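PDB 3DLJ: beta-Ala-His dipeptidase from Homo sapiens, which hydrolyses Xaa-His dipeptides, above all carnosine and anserine, with two zinc ions bound in each subunit. Local coordinates for residues A[218-224]-A[392-398]; A[284-288]-A[316-321]. All blocks are in the same frame, centred on the assembly; numbering follows the deposited sequence.

In the fold
The two contacts lie side by side in the M20 peptidase region, their centres about 14 Å apart. Interaction 1 pairs strand 216-232 with strand 384-397 in a five-stranded mixed sheet. Interaction 2 packs helix 282-289 against helix 312-320. In sequence the order is 218-224, 284-288, 316-321, 392-398: the chain leaves the sheet after the first strand, forms both helices and re-enters it at strand 324-331, so the helical pair packs beside the strand pair through Arg222. Its guanidinium packs on the carbonyls of His318 and Leu319, while NE bonds Gly426 O and NH1 bonds Tyr322 O. Interaction 1 is the nearer to the active site, the side chain of Thr221 lying about 12 Å from a bound zinc ion.

Interaction 1 of 2, residues A[218-224]-A[392-398]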
loop_
_atom_site.group_PDB
_atom_site.type_symbol
_atom_site.label_atom_id
_atom_site.label_comp_id
_atom_site.label_asym_id
_atom_site.label_seq_id
_atom_site.Cartn_x
_atom_site.Cartn_y
_atom_site.Cartn_z
ATOM N N THR A 218 -11.237 -4.086 -6.233
ATOM C CA THR A 218 -11.301 -3.199 -5.074
ATOM C C THR A 218 -11.758 -1.811 -5.507
ATOM O O THR A 218 -11.182 -1.215 -6.422
ATOM C CB THR A 218 -9.932 -3.166 -4.362
ATOM O OG1 THR A 218 -9.520 -4.520 -4.080
ATOM C CG2 THR A 218 -9.972 -2.335 -3.058
ATOM N N TYR A 219 -12.807 -1.303 -4.864
ATOM C CA TYR A 219 -13.446 -0.058 -5.296
ATOM C C TYR A 219 -13.542 1.008 -4.205
ATOM O O TYR A 219 -14.097 2.090 -4.445
ATOM C CB TYR A 219 -14.846 -0.332 -5.857
ATOM C CG TYR A 219 -15.865 -0.762 -4.820
ATOM C CD1 TYR A 219 -16.672 0.184 -4.155
ATOM C CD2 TYR A 219 -16.049 -2.115 -4.519
ATOM C CE1 TYR A 219 -17.608 -0.216 -3.208
ATOM C CE2 TYR A 219 -16.985 -2.519 -3.586
ATOM C CZ TYR A 219 -17.762 -1.568 -2.937
ATOM O OH TYR A 219 -18.684 -1.980 -2.011
ATOM N N GLY A 220 -13.029 0.696 -3.019
ATOM C CA GLY A 220 -12.985 1.669 -1.943
ATOM C C GLY A 220 -11.872 1.409 -0.969
ATOM O O GLY A 220 -11.508 0.264 -0.742
ATOM N N THR A 221 -11.334 2.485 -0.395
ATOM C CA THR A 221 -10.228 2.406 0.562
ATOM C C THR A 221 -10.502 3.273 1.802
ATOM O O THR A 221 -11.271 4.206 1.749
ATOM C CB THR A 221 -8.865 2.859 -0.076
ATOM O OG1 THR A 221 -8.975 4.214 -0.529
ATOM C CG2 THR A 221 -8.462 1.976 -1.252
ATOM N N ARG A 222 -9.846 2.992 2.922
ATOM C CA ARG A 222 -9.995 3.879 4.067
ATOM C C ARG A 222 -9.043 5.071 3.957
ATOM O O ARG A 222 -8.057 5.005 3.251
ATOM C CB ARG A 222 -9.781 3.127 5.378
ATOM C CG ARG A 222 -10.873 2.130 5.703
ATOM C CD ARG A 222 -10.893 1.829 7.196
ATOM N NE ARG A 222 -9.849 0.867 7.516
ATOM C CZ ARG A 222 -9.815 0.084 8.584
ATOM N NH1 ARG A 222 -10.786 0.103 9.524
ATOM N NH2 ARG A 222 -8.800 -0.740 8.690
ATOM N N GLY A 223 -9.377 6.170 4.635
ATOM C CA GLY A 223 -8.431 7.246 4.879
ATOM C C GLY A 223 -7.491 6.892 6.024
ATOM O O GLY A 223 -7.511 5.760 6.541
ATOM N N ASN A 224 -6.650 7.853 6.408
ATOM C CA ASN A 224 -5.766 7.665 7.550
ATOM C C ASN A 224 -5.380 8.964 8.253
ATOM O O ASN A 224 -5.346 10.024 7.644
ATOM C CB ASN A 224 -4.501 6.852 7.188
ATOM C CG ASN A 224 -3.917 6.112 8.413
ATOM O OD1 ASN A 224 -4.509 6.123 9.490
ATOM N ND2 ASN A 224 -2.778 5.475 8.244
ATOM N N GLY A 392 -2.757 12.932 7.006
ATOM C CA GLY A 392 -4.209 13.007 7.080
ATOM C C GLY A 392 -4.862 12.896 5.719
ATOM O O GLY A 392 -4.856 13.837 4.937
ATOM N N LEU A 393 -5.401 11.726 5.414
ATOM C CA LEU A 393 -5.963 11.480 4.089
ATOM C C LEU A 393 -7.398 11.022 4.187
ATOM O O LEU A 393 -7.740 10.202 5.036
ATOM C CB LEU A 393 -5.132 10.444 3.330
ATOM C CG LEU A 393 -3.600 10.608 3.307
ATOM C CD1 LEU A 393 -2.973 9.491 2.512
ATOM C CD2 LEU A 393 -3.094 11.979 2.776
ATOM N N HIS A 394 -8.233 11.561 3.313
ATOM C CA HIS A 394 -9.619 11.147 3.218
ATOM C C HIS A 394 -9.744 9.785 2.535
ATOM O O HIS A 394 -8.855 9.377 1.787
ATOM C CB HIS A 394 -10.444 12.217 2.487
ATOM C CG HIS A 394 -10.719 13.436 3.311
ATOM N ND1 HIS A 394 -11.702 13.470 4.280
ATOM C CD2 HIS A 394 -10.127 14.654 3.328
ATOM C CE1 HIS A 394 -11.714 14.667 4.847
ATOM N NE2 HIS A 394 -10.768 15.405 4.287
ATOM N N PRO A 395 -10.842 9.057 2.816
ATOM C CA PRO A 395 -11.094 7.799 2.107
ATOM C C PRO A 395 -11.452 8.004 0.639
ATOM O O PRO A 395 -11.822 9.104 0.218
ATOM C CB PRO A 395 -12.267 7.186 2.873
ATOM C CG PRO A 395 -12.864 8.264 3.606
ATOM C CD PRO A 395 -11.871 9.336 3.833
ATOM N N TRP A 396 -11.328 6.941 -0.132
ATOM C CA TRP A 396 -11.573 6.994 -1.544
ATOM C C TRP A 396 -12.570 5.902 -1.892
ATOM O O TRP A 396 -12.540 4.809 -1.318
ATOM C CB TRP A 396 -10.254 6.816 -2.299
ATOM C CG TRP A 396 -10.380 6.525 -3.802
ATOM C CD1 TRP A 396 -10.353 7.439 -4.829
ATOM C CD2 TRP A 396 -10.516 5.239 -4.421
ATOM N NE1 TRP A 396 -10.477 6.801 -6.039
ATOM C CE2 TRP A 396 -10.580 5.450 -5.819
ATOM C CE3 TRP A 396 -10.596 3.930 -3.931
ATOM C CZ2 TRP A 396 -10.714 4.386 -6.736
ATOM C CZ3 TRP A 396 -10.723 2.878 -4.839
ATOM C CH2 TRP A 396 -10.783 3.112 -6.225
ATOM N N ILE A 397 -13.455 6.230 -2.830
ATOM C CA ILE A 397 -14.449 5.318 -3.388
ATOM C C ILE A 397 -14.522 5.506 -4.899
ATOM O O ILE A 397 -14.571 6.646 -5.389
ATOM C CB ILE A 397 -15.856 5.575 -2.789
ATOM C CG1 ILE A 397 -16.796 4.397 -3.062
ATOM C CG2 ILE A 397 -16.441 6.899 -3.302
ATOM C CD1 ILE A 397 -16.819 3.366 -1.938
ATOM N N ALA A 398 -14.522 4.398 -5.639
ATOM C CA ALA A 398 -14.780 4.448 -7.070
ATOM C C ALA A 398 -16.257 4.196 -7.334
ATOM O O ALA A 398 -16.981 3.687 -6.468
ATOM C CB ALA A 398 -13.928 3.433 -7.812
#
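Tyr219 meets segment 392-398 through its carbonyl, whose O takes a nearly straight bond from Ala398 N, just past the strand, at 2.6 Å. Its CG sits between the backbone N and the carbonyl carbon (chi1 70°), and the ring lies alongside Ile397, with CD1 3.9 Å from Ile397 CD1. Gly220 faces Ile397 in a non-hydrogen-bonded pair. Its lack of a side chain matters, since a CB would come tight against Ile397 CD1.

Thr221 and Trp396 form the next, hydrogen-bonded pair: Thr221 N gives a 2.8 Å bond to Trp396 O, while the return bond from Trp396 N is weak. The indole, with CG anti to the backbone N (chi1 166°), reaches back along the first strand. Trp396 CZ3 lies 3.4 Å from Tyr219 C. Thr221 OG1 touches Trp396 CB at 3.4 Å. Strands 216-232 and 384-397 are antiparallel neighbours in the mixed sheet of this M20 peptidase, and helix 430-438 packs on Trp396 through Ala432 and Gln436.

The pairing is interrupted at Arg222, whose side chain turns away to bond Gly426 O and Tyr322 O. Pro395, which has no N-H to offer, sets CB 3.3 Å from Thr221 O. Gly223 passes close to the opposing backbone, its CA 3.0 Å from Leu393 O, where any CB would clash. Regular pairing resumes as Asn224 exchanges two backbone bonds with Leu393, Asn224 O accepting from Leu393 N at 2.8 Å.

Interaction 2 of 2, residues A[284-288]-A[316-321]; sequences EINTY and LMHLWR
A buried helix-helix contact, away from the zinc site, sets Tyr288 of helix 282-289 against Leu316, Met317 and Trp320 of helix 312-320 and Arg321 just after it. Met317 covers one face of the phenol ring. Its CG stands 3.5 Å from the ring centroid, almost on the normal, in a CH-pi contact. With the chain extended beyond CG, SD also remains over that face, 4.7 Å from the centroid, making a Met-aromatic contact. The terminal CE then reaches Ile285, 3.9 Å from its CG1.

Leu316 approaches the same ring at its edge, placing CB 3.7 Å from Tyr288 CD2. Trp320 meets it rim to rim, the planes inclined at 39° and neither ring over the face of the other; Tyr288 CE2 and Trp320 CE3 are the touching atoms. The short helical segments cross at 109°, with axes 11.5 Å apart, a separation that these large side chains bridge. Beyond the contact, Trp320 also touches Ile423 and Arg424 of strand 421-425, linking the helical excursion to the sheet.

Arg321, the first residue to depart from helical geometry, brings its CG within 3.2 Å of Tyr288 OH. Bends at chi2 and chi3 fold its guanidinium back to Glu284, which it grips side-on in a salt bridge. NE points straight at Glu284 OE2 at 2.8 Å, in the guanidinium plane but from above the carboxylate plane. NH2 meets OE1 of Glu284 at 3.1 Å, on the syn side but tilted out of the carboxylate plane; the two flat groups are turned 48° apart. A leucine in place of Arg321 would probably leave the Glu284 carboxylate without its two-nitrogen partner and freer to turn. NH2 is also held by Val278 O, which ties in the chain before helix 282-289.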
loop_
_atom_site.group_PDB
_atom_site.type_symbol
_atom_site.label_atom_id
_atom_site.label_comp_id
_atom_site.label_asym_id
_atom_site.label_seq_id
_atom_site.Cartn_x
_atom_site.Cartn_y
_atom_site.Cartn_z
ATOM N N GLU A 284 -26.759 -1.753 2.976
ATOM C CA GLU A 284 -25.336 -1.912 3.221
ATOM C C GLU A 284 -25.026 -3.261 3.842
ATOM O O GLU A 284 -24.130 -3.959 3.379
ATOM C CB GLU A 284 -24.808 -0.795 4.102
ATOM C CG GLU A 284 -23.303 -0.808 4.154
ATOM C CD GLU A 284 -22.718 0.366 4.888
ATOM O OE1 GLU A 284 -23.501 1.200 5.386
ATOM O OE2 GLU A 284 -21.470 0.454 4.955
ATOM N N ILE A 285 -25.773 -3.626 4.882
ATOM C CA ILE A 285 -25.639 -4.942 5.500
ATOM C C ILE A 285 -25.722 -6.063 4.438
ATOM O O ILE A 285 -24.932 -7.008 4.449
ATOM C CB ILE A 285 -26.692 -5.139 6.619
ATOM C CG1 ILE A 285 -26.339 -4.270 7.842
ATOM C CG2 ILE A 285 -26.763 -6.608 7.054
ATOM C CD1 ILE A 285 -27.539 -3.903 8.734
ATOM N N ASN A 286 -26.663 -5.927 3.512
ATOM C CA ASN A 286 -26.877 -6.919 2.458
ATOM C C ASN A 286 -25.677 -7.128 1.530
ATOM O O ASN A 286 -25.338 -8.256 1.193
ATOM C CB ASN A 286 -28.135 -6.582 1.666
ATOM C CG ASN A 286 -29.408 -7.061 2.360
ATOM O OD1 ASN A 286 -29.355 -7.706 3.408
ATOM N ND2 ASN A 286 -30.565 -6.755 1.764
ATOM N N THR A 287 -25.043 -6.027 1.146
ATOM C CA THR A 287 -23.793 -6.017 0.401
ATOM C C THR A 287 -22.695 -6.858 1.071
ATOM O O THR A 287 -21.951 -7.559 0.385
ATOM C CB THR A 287 -23.326 -4.538 0.199
ATOM O OG1 THR A 287 -24.258 -3.854 -0.657
ATOM C CG2 THR A 287 -21.959 -4.449 -0.408
ATOM N N TYR A 288 -22.600 -6.782 2.397
ATOM C CA TYR A 288 -21.639 -7.570 3.165
ATOM C C TYR A 288 -21.982 -9.043 3.233
ATOM O O TYR A 288 -21.098 -9.891 3.138
ATOM C CB TYR A 288 -21.434 -6.972 4.563
ATOM C CG TYR A 288 -20.583 -5.735 4.510
ATOM C CD1 TYR A 288 -21.146 -4.470 4.352
ATOM C CD2 TYR A 288 -19.206 -5.837 4.575
ATOM C CE1 TYR A 288 -20.331 -3.332 4.278
ATOM C CE2 TYR A 288 -18.402 -4.735 4.518
ATOM C CZ TYR A 288 -18.952 -3.484 4.362
ATOM O OH TYR A 288 -18.088 -2.412 4.297
ATOM N N LEU A 316 -15.587 -7.796 8.183
ATOM C CA LEU A 316 -15.392 -7.023 6.952
ATOM C C LEU A 316 -15.734 -5.551 7.122
ATOM O O LEU A 316 -14.979 -4.683 6.657
ATOM C CB LEU A 316 -16.194 -7.634 5.797
ATOM C CG LEU A 316 -15.679 -8.971 5.252
ATOM C CD1 LEU A 316 -16.555 -9.412 4.105
ATOM C CD2 LEU A 316 -14.244 -8.851 4.807
ATOM N N MET A 317 -16.847 -5.278 7.808
ATOM C CA MET A 317 -17.247 -3.913 8.131
ATOM C C MET A 317 -16.231 -3.177 9.005
ATOM O O MET A 317 -15.979 -1.974 8.800
ATOM C CB MET A 317 -18.610 -3.883 8.811
ATOM C CG MET A 317 -19.778 -4.236 7.904
ATOM S SD MET A 317 -21.319 -3.933 8.777
ATOM C CE MET A 317 -22.457 -4.938 7.791
ATOM N N HIS A 318 -15.646 -3.881 9.969
ATOM C CA HIS A 318 -14.644 -3.244 10.824
ATOM C C HIS A 318 -13.325 -2.915 10.114
ATOM O O HIS A 318 -12.620 -1.981 10.491
ATOM C CB HIS A 318 -14.482 -3.984 12.160
ATOM C CG HIS A 318 -15.541 -3.601 13.139
ATOM N ND1 HIS A 318 -16.784 -4.197 13.162
ATOM C CD2 HIS A 318 -15.581 -2.612 14.064
ATOM C CE1 HIS A 318 -17.534 -3.613 14.080
ATOM N NE2 HIS A 318 -16.829 -2.645 14.638
ATOM N N LEU A 319 -13.061 -3.670 9.055
ATOM C CA LEU A 319 -11.978 -3.435 8.111
ATOM C C LEU A 319 -12.271 -2.321 7.097
ATOM O O LEU A 319 -11.367 -1.553 6.719
ATOM C CB LEU A 319 -11.721 -4.734 7.330
ATOM C CG LEU A 319 -11.018 -5.908 8.003
ATOM C CD1 LEU A 319 -10.660 -6.980 6.967
ATOM C CD2 LEU A 319 -9.745 -5.404 8.748
ATOM N N TRP A 320 -13.519 -2.231 6.650
ATOM C CA TRP A 320 -13.828 -1.401 5.492
ATOM C C TRP A 320 -14.577 -0.104 5.767
ATOM O O TRP A 320 -14.385 0.879 5.058
ATOM C CB TRP A 320 -14.610 -2.201 4.451
ATOM C CG TRP A 320 -13.901 -3.402 3.885
ATOM C CD1 TRP A 320 -12.562 -3.730 4.006
ATOM C CD2 TRP A 320 -14.489 -4.421 3.075
ATOM N NE1 TRP A 320 -12.302 -4.894 3.342
ATOM C CE2 TRP A 320 -13.465 -5.345 2.762
ATOM C CE3 TRP A 320 -15.796 -4.645 2.578
ATOM C CZ2 TRP A 320 -13.700 -6.478 1.975
ATOM C CZ3 TRP A 320 -16.032 -5.770 1.807
ATOM C CH2 TRP A 320 -14.985 -6.676 1.512
ATOM N N ARG A 321 -15.443 -0.117 6.768
ATOM C CA ARG A 321 -16.423 0.965 6.925
ATOM C C ARG A 321 -16.596 1.483 8.362
ATOM O O ARG A 321 -17.404 2.380 8.622
ATOM C CB ARG A 321 -17.767 0.582 6.264
ATOM C CG ARG A 321 -18.530 -0.584 6.906
ATOM C CD ARG A 321 -19.430 -0.098 8.065
ATOM N NE ARG A 321 -20.506 0.790 7.607
ATOM C CZ ARG A 321 -21.043 1.780 8.328
ATOM N NH1 ARG A 321 -20.599 2.056 9.550
ATOM N NH2 ARG A 321 -22.022 2.518 7.828
#